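Local coordinates for protein catechol 2,3-dioxygenase (Rhodococcus sp., PDB 2WL3) that probably catalyses the iron-dependent extradiol cleavage of catechols, opening the aromatic ring beside its two hydroxyls with molecular oxygen, at residues 15-20 with 54-59; 47-52 with 121-126; 145-150 with 211-216; 245-250 with 261-266. All blocks are in the same frame, centred on the assembly; numbering follows the deposited sequence.

Contact 1 of 4, residues 15-20 with 54-59; sequences SNLDAW and LHADGS
Leu17 and Leu54 meet by sliding past one another in opposite directions, a good example of how a helix start is seated on a sheet without a single hydrogen bond between the two pieces. Leu17 lays its CD2 methyl against the stem of its partner, 4.0 Å from Leu54 CB, while its branch point rests on a small residue two places on, Leu17 CG lying 3.9 Å from Ala56 CB. Leu54 runs the other way. Its CG stands beside the backbone N and opposite the carbonyl carbon (chi1 -62°), a torsion that sends the two methyls in under the helix: Leu54 CD1 comes to 3.8 Å from Trp20 CB, and CD2 lies over one face of the indole. The indole has other partners too: NE1 is bonded to Ser258 and the ring meets Trp262 edge-to-face. At the outer margin the contact changes character. Ser15 CB sits 3.4 Å from Gly58 O, while its hydroxyl is bonded to Asp60. Each segment closes its own turn: Asn16 is the N-cap of helix 17-25 through a weak bond from Ala19 N to its OD1, and Asp57 OD1 accepts from Ser59 N at 3.0 Å in an Asx turn. Helix 17-25 and strand 52-55 belong to the beta-alpha-beta-beta-beta module of the vicinal oxygen chelate fold. The side chains of Ser15, Asn16, Trp20 and Asp57 spend their polar atoms elsewhere, so van der Waals fit, with Leu54 buried and Leu17 only partly so, joins helix to strand.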
loop_
_atom_site.group_PDB
_atom_site.type_symbol
_atom_site.label_atom_id
_atom_site.label_comp_id
_atom_site.label_asym_id
_atom_site.label_seq_id
_atom_site.Cartn_x
_atom_site.Cartn_y
_atom_site.Cartn_z
ATOM N N SER C 15 19.858 44.481 15.265
ATOM C CA SER C 15 19.891 45.830 15.854
ATOM C C SER C 15 18.490 46.355 16.181
ATOM O O SER C 15 18.349 47.404 16.836
ATOM C CB SER C 15 20.605 46.797 14.913
ATOM O OG SER C 15 19.988 46.810 13.635
ATOM N N ASN C 16 17.467 45.628 15.724
ATOM C CA ASN C 16 16.075 46.030 15.889
ATOM C C ASN C 16 15.152 44.812 16.083
ATOM O O ASN C 16 14.649 44.244 15.104
ATOM C CB ASN C 16 15.649 46.858 14.668
ATOM C CG ASN C 16 14.246 47.439 14.789
ATOM O OD1 ASN C 16 13.524 47.207 15.759
ATOM N ND2 ASN C 16 13.855 48.197 13.783
ATOM N N LEU C 17 14.939 44.420 17.342
ATOM C CA LEU C 17 14.051 43.297 17.685
ATOM C C LEU C 17 12.626 43.434 17.159
ATOM O O LEU C 17 12.082 42.480 16.619
ATOM C CB LEU C 17 13.996 43.053 19.198
ATOM C CG LEU C 17 15.104 42.220 19.845
ATOM C CD1 LEU C 17 14.790 41.941 21.309
ATOM C CD2 LEU C 17 15.389 40.901 19.083
ATOM N N ASP C 18 12.032 44.611 17.314
ATOM C CA ASP C 18 10.646 44.831 16.916
ATOM C C ASP C 18 10.386 44.560 15.448
ATOM O O ASP C 18 9.384 43.956 15.098
ATOM C CB ASP C 18 10.190 46.245 17.279
ATOM C CG ASP C 18 9.688 46.337 18.692
ATOM O OD1 ASP C 18 10.404 45.857 19.608
ATOM O OD2 ASP C 18 8.576 46.886 18.895
ATOM N N ALA C 19 11.280 45.032 14.591
ATOM C CA ALA C 19 11.149 44.784 13.168
ATOM C C ALA C 19 11.206 43.278 12.927
ATOM O O ALA C 19 10.393 42.731 12.181
ATOM C CB ALA C 19 12.239 45.503 12.406
ATOM N N TRP C 20 12.138 42.603 13.602
ATOM C CA TRP C 20 12.293 41.161 13.424
ATOM C C TRP C 20 11.033 40.393 13.820
ATOM O O TRP C 20 10.576 39.524 13.080
ATOM C CB TRP C 20 13.536 40.638 14.137
ATOM C CG TRP C 20 14.703 40.614 13.220
ATOM C CD1 TRP C 20 15.689 41.548 13.118
ATOM C CD2 TRP C 20 14.988 39.616 12.240
ATOM N NE1 TRP C 20 16.586 41.188 12.141
ATOM C CE2 TRP C 20 16.180 40.002 11.586
ATOM C CE3 TRP C 20 14.358 38.431 11.854
ATOM C CZ2 TRP C 20 16.754 39.242 10.573
ATOM C CZ3 TRP C 20 14.925 37.676 10.837
ATOM C CH2 TRP C 20 16.115 38.083 10.209
ATOM N N LEU C 54 17.855 35.366 18.511
ATOM C CA LEU C 54 18.065 36.751 18.115
ATOM C C LEU C 54 18.718 37.545 19.249
ATOM O O LEU C 54 18.050 37.929 20.204
ATOM C CB LEU C 54 16.748 37.400 17.661
ATOM C CG LEU C 54 15.981 36.853 16.437
ATOM C CD1 LEU C 54 14.704 37.644 16.227
ATOM C CD2 LEU C 54 16.814 36.868 15.144
ATOM N N HIS C 55 20.029 37.764 19.130
ATOM C CA HIS C 55 20.813 38.552 20.095
ATOM C C HIS C 55 20.773 40.031 19.736
ATOM O O HIS C 55 21.315 40.442 18.701
ATOM C CB HIS C 55 22.266 38.071 20.138
ATOM C CG HIS C 55 22.418 36.643 20.567
ATOM N ND1 HIS C 55 22.715 36.281 21.864
ATOM C CD2 HIS C 55 22.306 35.485 19.871
ATOM C CE1 HIS C 55 22.782 34.963 21.950
ATOM N NE2 HIS C 55 22.533 34.456 20.757
ATOM N N ALA C 56 20.124 40.830 20.581
ATOM C CA ALA C 56 19.960 42.261 20.314
ATOM C C ALA C 56 21.221 43.037 20.692
ATOM O O ALA C 56 21.220 43.812 21.638
ATOM C CB ALA C 56 18.738 42.815 21.059
ATOM N N ASP C 57 22.290 42.835 19.930
ATOM C CA ASP C 57 23.593 43.383 20.284
ATOM C C ASP C 57 24.000 44.621 19.474
ATOM O O ASP C 57 24.993 45.271 19.808
ATOM C CB ASP C 57 24.676 42.286 20.189
ATOM C CG ASP C 57 24.792 41.674 18.788
ATOM O OD1 ASP C 57 24.353 42.320 17.801
ATOM O OD2 ASP C 57 25.345 40.550 18.675
ATOM N N GLY C 58 23.257 44.929 18.408
ATOM C CA GLY C 58 23.552 46.110 17.585
ATOM C C GLY C 58 24.070 45.831 16.179
ATOM O O GLY C 58 23.943 46.679 15.290
ATOM N N SER C 59 24.658 44.653 15.973
ATOM C CA SER C 59 25.165 44.247 14.656
ATOM C C SER C 59 24.069 43.558 13.864
ATOM O O SER C 59 23.080 43.111 14.433
ATOM C CB SER C 59 26.362 43.308 14.791
ATOM O OG SER C 59 27.575 44.039 14.865
#

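Contact 2 of 4, residues 47-52 with 121-126; sequences RWHHRI and GPQVDT
Pro122 covers one face of the Trp48 indole, with Pro122 CG 3.6 Å from the centroid of the six-membered ring and almost on its normal, a clear CH-pi contact. Beside it the backbones join: Asp125 N donates to Arg47 O and His49 N to Gln123 O, each at 2.8 Å, so that Trp48 and Val124 form a single beta bridge. The second donor stands above the carbonyl plane, and a water that accepts from His50 N lies 2.8 Å from Gln123 O and may donate to it. Next along the chain, the Gln123 amide crosses the His49 ring with the two planes 29° apart, placing OE1 over the face and NE2 3.7 Å from His49 CD2. The ring's edge is met by Asp125, whose OD2 lies 3.5 Å from the same His49 CD2. Val124 contributes CG1, which sits over a face of the Arg47 guanidinium, 3.5 Å from Arg47 NH1.

A second shell fixes these groups. The Arg51 guanidinium lies against the indole face opposite Pro122, and is itself held by salt bridges to Asp46 and Glu6. The His49 ring is steadied by a bond between His49 ND1 and His50 ND1, 3.0 Å long, and Gln123 OE1 is taken by Arg101. Arg51 and Ile52 together face Leu43 in a classic beta bulge. Farther out, Arg47 pairs with Glu276 of the second subunit, and Thr126 OG1 with Ser245 there. An isolated beta bridge thus joins two loops beside the N-terminal vicinal oxygen chelate sheet, at a subunit interface.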
loop_
_atom_site.group_PDB
_atom_site.type_symbol
_atom_site.label_atom_id
_atom_site.label_comp_id
_atom_site.label_asym_id
_atom_site.label_seq_id
_atom_site.Cartn_x
_atom_site.Cartn_y
_atom_site.Cartn_z
ATOM N N ARG C 47 8.388 21.855 17.251
ATOM C CA ARG C 47 8.452 21.399 18.655
ATOM C C ARG C 47 9.658 21.871 19.439
ATOM O O ARG C 47 9.611 21.916 20.671
ATOM C CB ARG C 47 8.438 19.863 18.760
ATOM C CG ARG C 47 7.216 19.144 18.228
ATOM C CD ARG C 47 7.454 17.607 18.167
ATOM N NE ARG C 47 8.842 17.270 17.834
ATOM C CZ ARG C 47 9.638 16.506 18.583
ATOM N NH1 ARG C 47 9.188 15.961 19.712
ATOM N NH2 ARG C 47 10.888 16.275 18.196
ATOM N N TRP C 48 10.757 22.160 18.753
ATOM C CA TRP C 48 11.974 22.572 19.464
ATOM C C TRP C 48 11.675 23.881 20.149
ATOM O O TRP C 48 10.938 24.718 19.600
ATOM C CB TRP C 48 13.154 22.818 18.519
ATOM C CG TRP C 48 13.754 21.622 17.900
ATOM C CD1 TRP C 48 13.120 20.454 17.578
ATOM C CD2 TRP C 48 15.103 21.483 17.449
ATOM N NE1 TRP C 48 13.993 19.590 16.984
ATOM C CE2 TRP C 48 15.223 20.188 16.893
ATOM C CE3 TRP C 48 16.228 22.308 17.484
ATOM C CZ2 TRP C 48 16.413 19.717 16.333
ATOM C CZ3 TRP C 48 17.421 21.837 16.937
ATOM C CH2 TRP C 48 17.501 20.548 16.371
ATOM N N HIS C 49 12.230 24.056 21.346
ATOM C CA HIS C 49 12.161 25.352 21.994
ATOM C C HIS C 49 12.412 26.465 20.979
ATOM O O HIS C 49 11.726 27.494 21.018
ATOM C CB HIS C 49 13.149 25.464 23.146
ATOM C CG HIS C 49 13.184 26.832 23.763
ATOM N ND1 HIS C 49 14.152 27.762 23.452
ATOM C CD2 HIS C 49 12.366 27.428 24.663
ATOM C CE1 HIS C 49 13.928 28.875 24.132
ATOM N NE2 HIS C 49 12.856 28.694 24.882
ATOM N N HIS C 50 13.375 26.267 20.070
ATOM C CA HIS C 50 13.623 27.274 19.026
ATOM C C HIS C 50 14.524 26.773 17.907
ATOM O O HIS C 50 15.287 25.823 18.083
ATOM C CB HIS C 50 14.282 28.530 19.641
ATOM C CG HIS C 50 15.730 28.326 19.967
ATOM N ND1 HIS C 50 16.151 27.751 21.149
ATOM C CD2 HIS C 50 16.847 28.544 19.238
ATOM C CE1 HIS C 50 17.467 27.650 21.145
ATOM N NE2 HIS C 50 17.916 28.136 20.001
ATOM N N ARG C 51 14.460 27.458 16.768
ATOM C CA ARG C 51 15.404 27.254 15.683
ATOM C C ARG C 51 16.317 28.471 15.504
ATOM O O ARG C 51 17.404 28.330 14.986
ATOM C CB ARG C 51 14.695 26.990 14.340
ATOM C CG ARG C 51 13.666 25.869 14.307
ATOM C CD ARG C 51 14.068 24.597 15.032
ATOM N NE ARG C 51 15.110 23.836 14.376
ATOM C CZ ARG C 51 15.003 22.567 13.983
ATOM N NH1 ARG C 51 13.895 21.875 14.162
ATOM N NH2 ARG C 51 16.033 21.982 13.402
ATOM N N ILE C 52 15.862 29.665 15.882
ATOM C CA ILE C 52 16.666 30.869 15.666
ATOM C C ILE C 52 16.739 31.696 16.935
ATOM O O ILE C 52 15.715 31.957 17.575
ATOM C CB ILE C 52 16.147 31.745 14.476
ATOM C CG1 ILE C 52 15.938 30.915 13.203
ATOM C CG2 ILE C 52 17.116 32.879 14.153
ATOM C CD1 ILE C 52 15.251 31.713 12.034
ATOM N N GLY C 121 20.942 16.798 21.555
ATOM C CA GLY C 121 19.925 16.987 22.603
ATOM C C GLY C 121 19.280 18.362 22.705
ATOM O O GLY C 121 19.286 18.978 23.773
ATOM N N PRO C 122 18.669 18.840 21.615
ATOM C CA PRO C 122 17.979 20.123 21.734
ATOM C C PRO C 122 16.789 20.051 22.700
ATOM O O PRO C 122 16.199 18.974 22.883
ATOM C CB PRO C 122 17.485 20.387 20.306
ATOM C CG PRO C 122 17.288 19.010 19.710
ATOM C CD PRO C 122 18.389 18.166 20.331
ATOM N N GLN C 123 16.486 21.182 23.338
ATOM C CA GLN C 123 15.263 21.350 24.127
ATOM C C GLN C 123 14.047 21.342 23.206
ATOM O O GLN C 123 14.020 22.023 22.173
ATOM C CB GLN C 123 15.281 22.664 24.914
ATOM C CG GLN C 123 14.251 22.717 26.058
ATOM C CD GLN C 123 14.002 24.123 26.583
ATOM O OE1 GLN C 123 14.927 24.902 26.759
ATOM N NE2 GLN C 123 12.749 24.440 26.853
ATOM N N VAL C 124 13.059 20.552 23.605
ATOM C CA VAL C 124 11.812 20.368 22.875
ATOM C C VAL C 124 10.669 20.649 23.861
ATOM O O VAL C 124 10.605 20.062 24.950
ATOM C CB VAL C 124 11.716 18.925 22.288
ATOM C CG1 VAL C 124 10.373 18.689 21.601
ATOM C CG2 VAL C 124 12.855 18.671 21.296
ATOM N N ASP C 125 9.804 21.586 23.494
ATOM C CA ASP C 125 8.656 21.941 24.309
ATOM C C ASP C 125 7.418 21.224 23.793
ATOM O O ASP C 125 6.631 21.807 23.062
ATOM C CB ASP C 125 8.417 23.449 24.256
ATOM C CG ASP C 125 9.585 24.255 24.795
ATOM O OD1 ASP C 125 10.625 23.666 25.182
ATOM O OD2 ASP C 125 9.450 25.498 24.842
ATOM N N THR C 126 7.251 19.960 24.167
ATOM C CA THR C 126 6.114 19.161 23.701
ATOM C C THR C 126 4.869 19.346 24.559
ATOM O O THR C 126 3.871 18.653 24.354
ATOM C CB THR C 126 6.430 17.638 23.632
ATOM O OG1 THR C 126 6.874 17.180 24.914
ATOM C CG2 THR C 126 7.493 17.341 22.603
HETATM O O HOH W 1 15.443 24.059 20.867
#

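Contact 3 of 4, residues 145-150 with 211-216; sequences QGLGHI and NHLMIE. With FE (Fe (III) ion), chain K.
His149 and Met214, the latter built as selenomethionine, show how a metal ligand can be packed as carefully as it is coordinated. From CB the His149 side chain turns between the backbone N and the carbonyl carbon (chi1 71°), which brings its end toward strand 210-217, against Met214. CG meets both ends of the bent Met214 chain, CB and CE, and ND1 lies 3.2 Å from Met214 CE. Across the ring face stands Met214 CB, 3.3 Å from the ring centroid in a CH-pi contact, while the selenium approaches obliquely. The ring also stacks with His197. CD2 and CE1 are equally distant from the iron(III) ion, so the metal lies squarely off the tip, where His149 NE2 binds it at 2.2 Å. His212 NE2 binds it at 2.3 Å, but there the metal lies off the ring's axis, nearer CE1 than CD2. The two rings meet rim to rim with planes 79° apart, and Glu263 supplies the third protein ligand. Two histidines and one carboxylate form the facial triad of extradiol dioxygenases, carried here on adjoining strands of the curled sheet of a vicinal oxygen chelate domain.

The strands beneath are antiparallel neighbours, and Met214 N donates to His149 O in a nearly straight bond of 2.8 Å. Ahead of it Gly148 passes with its CA 3.1 Å from Met214 O. On the face with Leu213 and Ile150, Leu213 CD1 is met by Leu147 CD1 from the preceding loop at 3.3 Å, tighter than usual, and by Ile150 CG2. A water takes Glu216 N and donates to Leu147 O.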
loop_
_atom_site.group_PDB
_atom_site.type_symbol
_atom_site.label_atom_id
_atom_site.label_comp_id
_atom_site.label_asym_id
_atom_site.label_seq_id
_atom_site.Cartn_x
_atom_site.Cartn_y
_atom_site.Cartn_z
ATOM N N GLN C 145 15.352 17.363 8.900
ATOM C CA GLN C 145 15.866 18.143 7.773
ATOM C C GLN C 145 16.488 19.453 8.239
ATOM O O GLN C 145 17.138 20.157 7.468
ATOM C CB GLN C 145 14.747 18.446 6.777
ATOM C CG GLN C 145 14.157 17.231 6.091
ATOM C CD GLN C 145 13.571 17.562 4.727
ATOM O OE1 GLN C 145 13.805 18.643 4.176
ATOM N NE2 GLN C 145 12.810 16.625 4.169
ATOM N N GLY C 146 16.271 19.796 9.500
ATOM C CA GLY C 146 16.805 21.034 10.049
ATOM C C GLY C 146 15.952 22.231 9.693
ATOM O O GLY C 146 14.882 22.091 9.079
ATOM N N LEU C 147 16.434 23.412 10.067
ATOM C CA LEU C 147 15.667 24.644 9.921
ATOM C C LEU C 147 15.451 25.063 8.466
ATOM O O LEU C 147 14.397 25.592 8.125
ATOM C CB LEU C 147 16.323 25.768 10.733
ATOM C CG LEU C 147 17.658 26.348 10.297
ATOM C CD1 LEU C 147 17.428 27.649 9.548
ATOM C CD2 LEU C 147 18.494 26.616 11.522
ATOM N N GLY C 148 16.448 24.793 7.620
ATOM C CA GLY C 148 16.408 25.142 6.217
ATOM C C GLY C 148 17.813 25.029 5.675
ATOM O O GLY C 148 18.604 24.220 6.164
ATOM N N HIS C 149 18.131 25.825 4.661
ATOM C CA HIS C 149 19.508 25.903 4.181
ATOM C C HIS C 149 20.020 27.336 4.117
ATOM O O HIS C 149 19.254 28.277 3.930
ATOM C CB HIS C 149 19.689 25.174 2.841
ATOM C CG HIS C 149 19.048 25.850 1.667
ATOM N ND1 HIS C 149 18.099 25.228 0.880
ATOM C CD2 HIS C 149 19.259 27.064 1.106
ATOM C CE1 HIS C 149 17.729 26.042 -0.093
ATOM N NE2 HIS C 149 18.420 27.165 0.022
ATOM N N ILE C 150 21.326 27.489 4.269
ATOM C CA ILE C 150 21.947 28.808 4.316
ATOM C C ILE C 150 23.065 28.949 3.290
ATOM O O ILE C 150 23.671 27.954 2.886
ATOM C CB ILE C 150 22.523 29.071 5.715
ATOM C CG1 ILE C 150 23.379 27.886 6.166
ATOM C CG2 ILE C 150 21.394 29.320 6.722
ATOM C CD1 ILE C 150 24.112 28.136 7.452
ATOM N N ASN C 211 24.464 35.056 3.504
ATOM C CA ASN C 211 23.843 35.684 2.326
ATOM C C ASN C 211 22.334 35.535 2.351
ATOM O O ASN C 211 21.593 36.511 2.205
ATOM C CB ASN C 211 24.351 35.054 1.029
ATOM C CG ASN C 211 23.755 35.716 -0.203
ATOM O OD1 ASN C 211 23.949 36.920 -0.427
ATOM N ND2 ASN C 211 23.026 34.938 -1.009
ATOM N N HIS C 212 21.892 34.290 2.488
ATOM C CA HIS C 212 20.483 34.002 2.570
ATOM C C HIS C 212 20.170 32.806 3.450
ATOM O O HIS C 212 21.067 32.029 3.825
ATOM C CB HIS C 212 19.848 33.894 1.175
ATOM C CG HIS C 212 19.818 32.514 0.607
ATOM N ND1 HIS C 212 20.667 32.109 -0.399
ATOM C CD2 HIS C 212 19.016 31.456 0.870
ATOM C CE1 HIS C 212 20.398 30.857 -0.724
ATOM N NE2 HIS C 212 19.405 30.434 0.037
ATOM N N LEU C 213 18.889 32.698 3.790
ATOM C CA LEU C 213 18.343 31.546 4.493
ATOM C C LEU C 213 17.071 31.105 3.773
ATOM O O LEU C 213 16.208 31.920 3.461
ATOM C CB LEU C 213 18.046 31.908 5.960
ATOM C CG LEU C 213 17.135 30.989 6.793
ATOM C CD1 LEU C 213 17.721 29.584 6.937
ATOM C CD2 LEU C 213 16.827 31.592 8.178
HETATM N N MSE C 214 16.973 29.808 3.509
HETATM C CA MSE C 214 15.760 29.218 2.977
HETATM C C MSE C 214 14.988 28.555 4.094
HETATM O O MSE C 214 15.539 27.785 4.900
HETATM C CB MSE C 214 16.097 28.194 1.899
HETATM C CG MSE C 214 14.924 27.703 1.057
HETATM SE SE MSE C 214 13.934 26.157 1.752
HETATM C CE MSE C 214 15.368 25.050 2.463
ATOM N N ILE C 215 13.707 28.877 4.157
ATOM C CA ILE C 215 12.790 28.154 5.028
ATOM C C ILE C 215 11.686 27.572 4.137
ATOM O O ILE C 215 11.385 28.129 3.079
ATOM C CB ILE C 215 12.271 29.036 6.170
ATOM C CG1 ILE C 215 11.752 30.368 5.623
ATOM C CG2 ILE C 215 13.405 29.295 7.170
ATOM C CD1 ILE C 215 11.159 31.295 6.660
ATOM N N GLU C 216 11.131 26.430 4.528
ATOM C CA GLU C 216 10.188 25.711 3.674
ATOM C C GLU C 216 8.850 25.491 4.389
ATOM O O GLU C 216 8.818 25.056 5.537
ATOM C CB GLU C 216 10.811 24.391 3.217
ATOM C CG GLU C 216 10.016 23.626 2.185
ATOM C CD GLU C 216 10.584 22.243 1.901
ATOM O OE1 GLU C 216 11.646 21.899 2.468
ATOM O OE2 GLU C 216 9.961 21.491 1.109
HETATM FE FE FE K . 18.606 28.817 -1.457
HETATM O O HOH W 2 12.854 19.737 2.104
HETATM O O HOH W 3 12.205 24.891 6.729
#

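Contact 4 of 4, residues 245-250 with 261-266; sequences SNDEAL and LWEPGW. With FE (Fe (III) ion), chain K.
Leu250 and Trp266, directly paired across the strands, project on the same face of the sheet, and both then carry CG opposite the backbone N, with chi1 at -170° and 174°, so the two chains are laid out alike. There the indole turns an edge to the leucine, Trp266 CE3 lying 4.5 Å from Leu250 CB, a loose touch; Leu220 of helix 220-232 packs on both residues. Glu263 uses a similar torsion (chi1 173°) followed by an extended chain, which carries its carboxylate well clear of the strand to the iron(III) ion. Coordination is through one oxygen: Glu263 OE1 is 2.2 Å from the iron, whereas OE2 stays back and is bonded to Thr251 OG1, a second-shell hydroxyl that fixes how the carboxylate is turned. Asp247 OD2 faces that same Glu263 OE2 across 4.5 Å, two acidic groups near each other without touching.

The backbones close the contact with a reciprocal pair of bonds, Leu250 N to Trp266 O at 2.9 Å and Trp266 N to Leu250 O at 2.7 Å. Gly265 CA comes in beside the second of them, 3.2 Å from Leu250 O. At the outer end Trp266 packs on Trp266 of the third subunit. This antiparallel hydrogen-bonded pair lies at the open end of the hairpin of strands 250-255 and 261-266, the element that brings the carboxylate of the facial triad to the metal in an extradiol dioxygenase.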
loop_
_atom_site.group_PDB
_atom_site.type_symbol
_atom_site.label_atom_id
_atom_site.label_comp_id
_atom_site.label_asym_id
_atom_site.label_seq_id
_atom_site.Cartn_x
_atom_site.Cartn_y
_atom_site.Cartn_z
ATOM N N SER C 245 17.509 24.655 -10.446
ATOM C CA SER C 245 17.761 23.343 -11.032
ATOM C C SER C 245 18.075 22.281 -9.976
ATOM O O SER C 245 17.673 21.120 -10.110
ATOM C CB SER C 245 18.926 23.427 -12.025
ATOM O OG SER C 245 18.492 23.870 -13.296
ATOM N N ASN C 246 18.794 22.684 -8.931
ATOM C CA ASN C 246 19.274 21.737 -7.931
ATOM C C ASN C 246 18.197 21.245 -6.958
ATOM O O ASN C 246 17.797 20.076 -7.014
ATOM C CB ASN C 246 20.541 22.260 -7.216
ATOM C CG ASN C 246 20.345 23.612 -6.527
ATOM O OD1 ASN C 246 19.341 24.291 -6.715
ATOM N ND2 ASN C 246 21.324 24.004 -5.725
ATOM N N ASP C 247 17.715 22.133 -6.092
ATOM C CA ASP C 247 16.710 21.768 -5.096
ATOM C C ASP C 247 15.314 21.608 -5.697
ATOM O O ASP C 247 14.419 21.067 -5.045
ATOM C CB ASP C 247 16.686 22.787 -3.950
ATOM C CG ASP C 247 16.494 24.216 -4.428
ATOM O OD1 ASP C 247 16.174 24.441 -5.622
ATOM O OD2 ASP C 247 16.660 25.123 -3.590
ATOM N N GLU C 248 15.146 22.087 -6.935
ATOM C CA GLU C 248 13.851 22.098 -7.631
ATOM C C GLU C 248 12.702 22.565 -6.732
ATOM O O GLU C 248 11.607 21.999 -6.757
ATOM C CB GLU C 248 13.542 20.730 -8.264
ATOM C CG GLU C 248 14.411 20.393 -9.480
ATOM C CD GLU C 248 14.312 18.936 -9.893
ATOM O OE1 GLU C 248 13.216 18.350 -9.774
ATOM O OE2 GLU C 248 15.337 18.372 -10.341
ATOM N N ALA C 249 12.972 23.597 -5.934
ATOM C CA ALA C 249 11.994 24.133 -5.000
ATOM C C ALA C 249 11.317 25.356 -5.599
ATOM O O ALA C 249 11.918 26.063 -6.403
ATOM C CB ALA C 249 12.667 24.488 -3.677
ATOM N N LEU C 250 10.065 25.587 -5.213
ATOM C CA LEU C 250 9.370 26.838 -5.530
ATOM C C LEU C 250 9.528 27.876 -4.401
ATOM O O LEU C 250 8.970 27.729 -3.313
ATOM C CB LEU C 250 7.896 26.584 -5.825
ATOM C CG LEU C 250 7.185 27.805 -6.398
ATOM C CD1 LEU C 250 7.481 27.931 -7.899
ATOM C CD2 LEU C 250 5.688 27.724 -6.148
ATOM N N LEU C 261 19.016 38.305 3.017
ATOM C CA LEU C 261 17.857 37.683 2.349
ATOM C C LEU C 261 17.300 36.429 3.004
ATOM O O LEU C 261 18.035 35.511 3.362
ATOM C CB LEU C 261 18.184 37.329 0.901
ATOM C CG LEU C 261 18.722 38.409 -0.024
ATOM C CD1 LEU C 261 19.133 37.773 -1.369
ATOM C CD2 LEU C 261 17.698 39.546 -0.204
ATOM N N TRP C 262 15.986 36.410 3.152
ATOM C CA TRP C 262 15.258 35.187 3.422
ATOM C C TRP C 262 14.586 34.695 2.132
ATOM O O TRP C 262 14.089 35.478 1.333
ATOM C CB TRP C 262 14.252 35.412 4.554
ATOM C CG TRP C 262 14.879 35.267 5.906
ATOM C CD1 TRP C 262 16.193 35.412 6.207
ATOM C CD2 TRP C 262 14.221 34.942 7.138
ATOM N NE1 TRP C 262 16.401 35.198 7.539
ATOM C CE2 TRP C 262 15.205 34.912 8.138
ATOM C CE3 TRP C 262 12.894 34.675 7.493
ATOM C CZ2 TRP C 262 14.913 34.610 9.468
ATOM C CZ3 TRP C 262 12.602 34.395 8.821
ATOM C CH2 TRP C 262 13.604 34.362 9.787
ATOM N N GLU C 263 14.605 33.386 1.932
ATOM C CA GLU C 263 14.004 32.756 0.764
ATOM C C GLU C 263 12.904 31.781 1.226
ATOM O O GLU C 263 13.174 30.600 1.388
ATOM C CB GLU C 263 15.112 32.014 -0.017
ATOM C CG GLU C 263 14.665 31.130 -1.204
ATOM C CD GLU C 263 15.728 30.100 -1.631
ATOM O OE1 GLU C 263 16.800 30.031 -0.990
ATOM O OE2 GLU C 263 15.489 29.353 -2.612
ATOM N N PRO C 264 11.681 32.277 1.488
ATOM C CA PRO C 264 10.619 31.319 1.800
ATOM C C PRO C 264 10.279 30.428 0.606
ATOM O O PRO C 264 10.237 30.897 -0.531
ATOM C CB PRO C 264 9.418 32.211 2.169
ATOM C CG PRO C 264 9.820 33.598 1.849
ATOM C CD PRO C 264 11.295 33.651 1.845
ATOM N N GLY C 265 10.045 29.147 0.861
ATOM C CA GLY C 265 9.841 28.206 -0.231
ATOM C C GLY C 265 8.874 27.079 0.037
ATOM O O GLY C 265 8.441 26.862 1.158
ATOM N N TRP C 266 8.529 26.356 -1.016
ATOM C CA TRP C 266 7.675 25.183 -0.901
ATOM C C TRP C 266 8.139 24.106 -1.884
ATOM O O TRP C 266 8.582 24.418 -2.996
ATOM C CB TRP C 266 6.209 25.558 -1.141
ATOM C CG TRP C 266 5.296 24.366 -1.188
ATOM C CD1 TRP C 266 4.749 23.719 -0.125
ATOM C CD2 TRP C 266 4.844 23.671 -2.359
ATOM N NE1 TRP C 266 3.987 22.662 -0.554
ATOM C CE2 TRP C 266 4.020 22.616 -1.924
ATOM C CE3 TRP C 266 5.049 23.846 -3.733
ATOM C CZ2 TRP C 266 3.393 21.730 -2.815
ATOM C CZ3 TRP C 266 4.427 22.958 -4.628
ATOM C CH2 TRP C 266 3.615 21.914 -4.159
HETATM FE FE FE K . 18.606 28.817 -1.457
#

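How the contacts relate
The four contacts run from edge to metal. Contact 1 is partly exposed and apolar, contact 2 is buried beside another subunit and mixes backbone bonds, charges and ring faces, and contacts 3 and 4 are buried around the iron, contact 4 also reaching a subunit interface at Trp266. Segments 47-52 and 54-59 are close neighbours in sequence, at the two ends of strand 52-55 in the N-terminal module. Contacts 3 and 4, with centres about 9 Å apart, lie on neighbouring strands of one sheet, and each supplies part of the same metal site. Trp20 of contact 1 packs on Trp262, and Ile52 of contact 2 on Trp262 and Leu213, so apolar side chains of the two modules meet there.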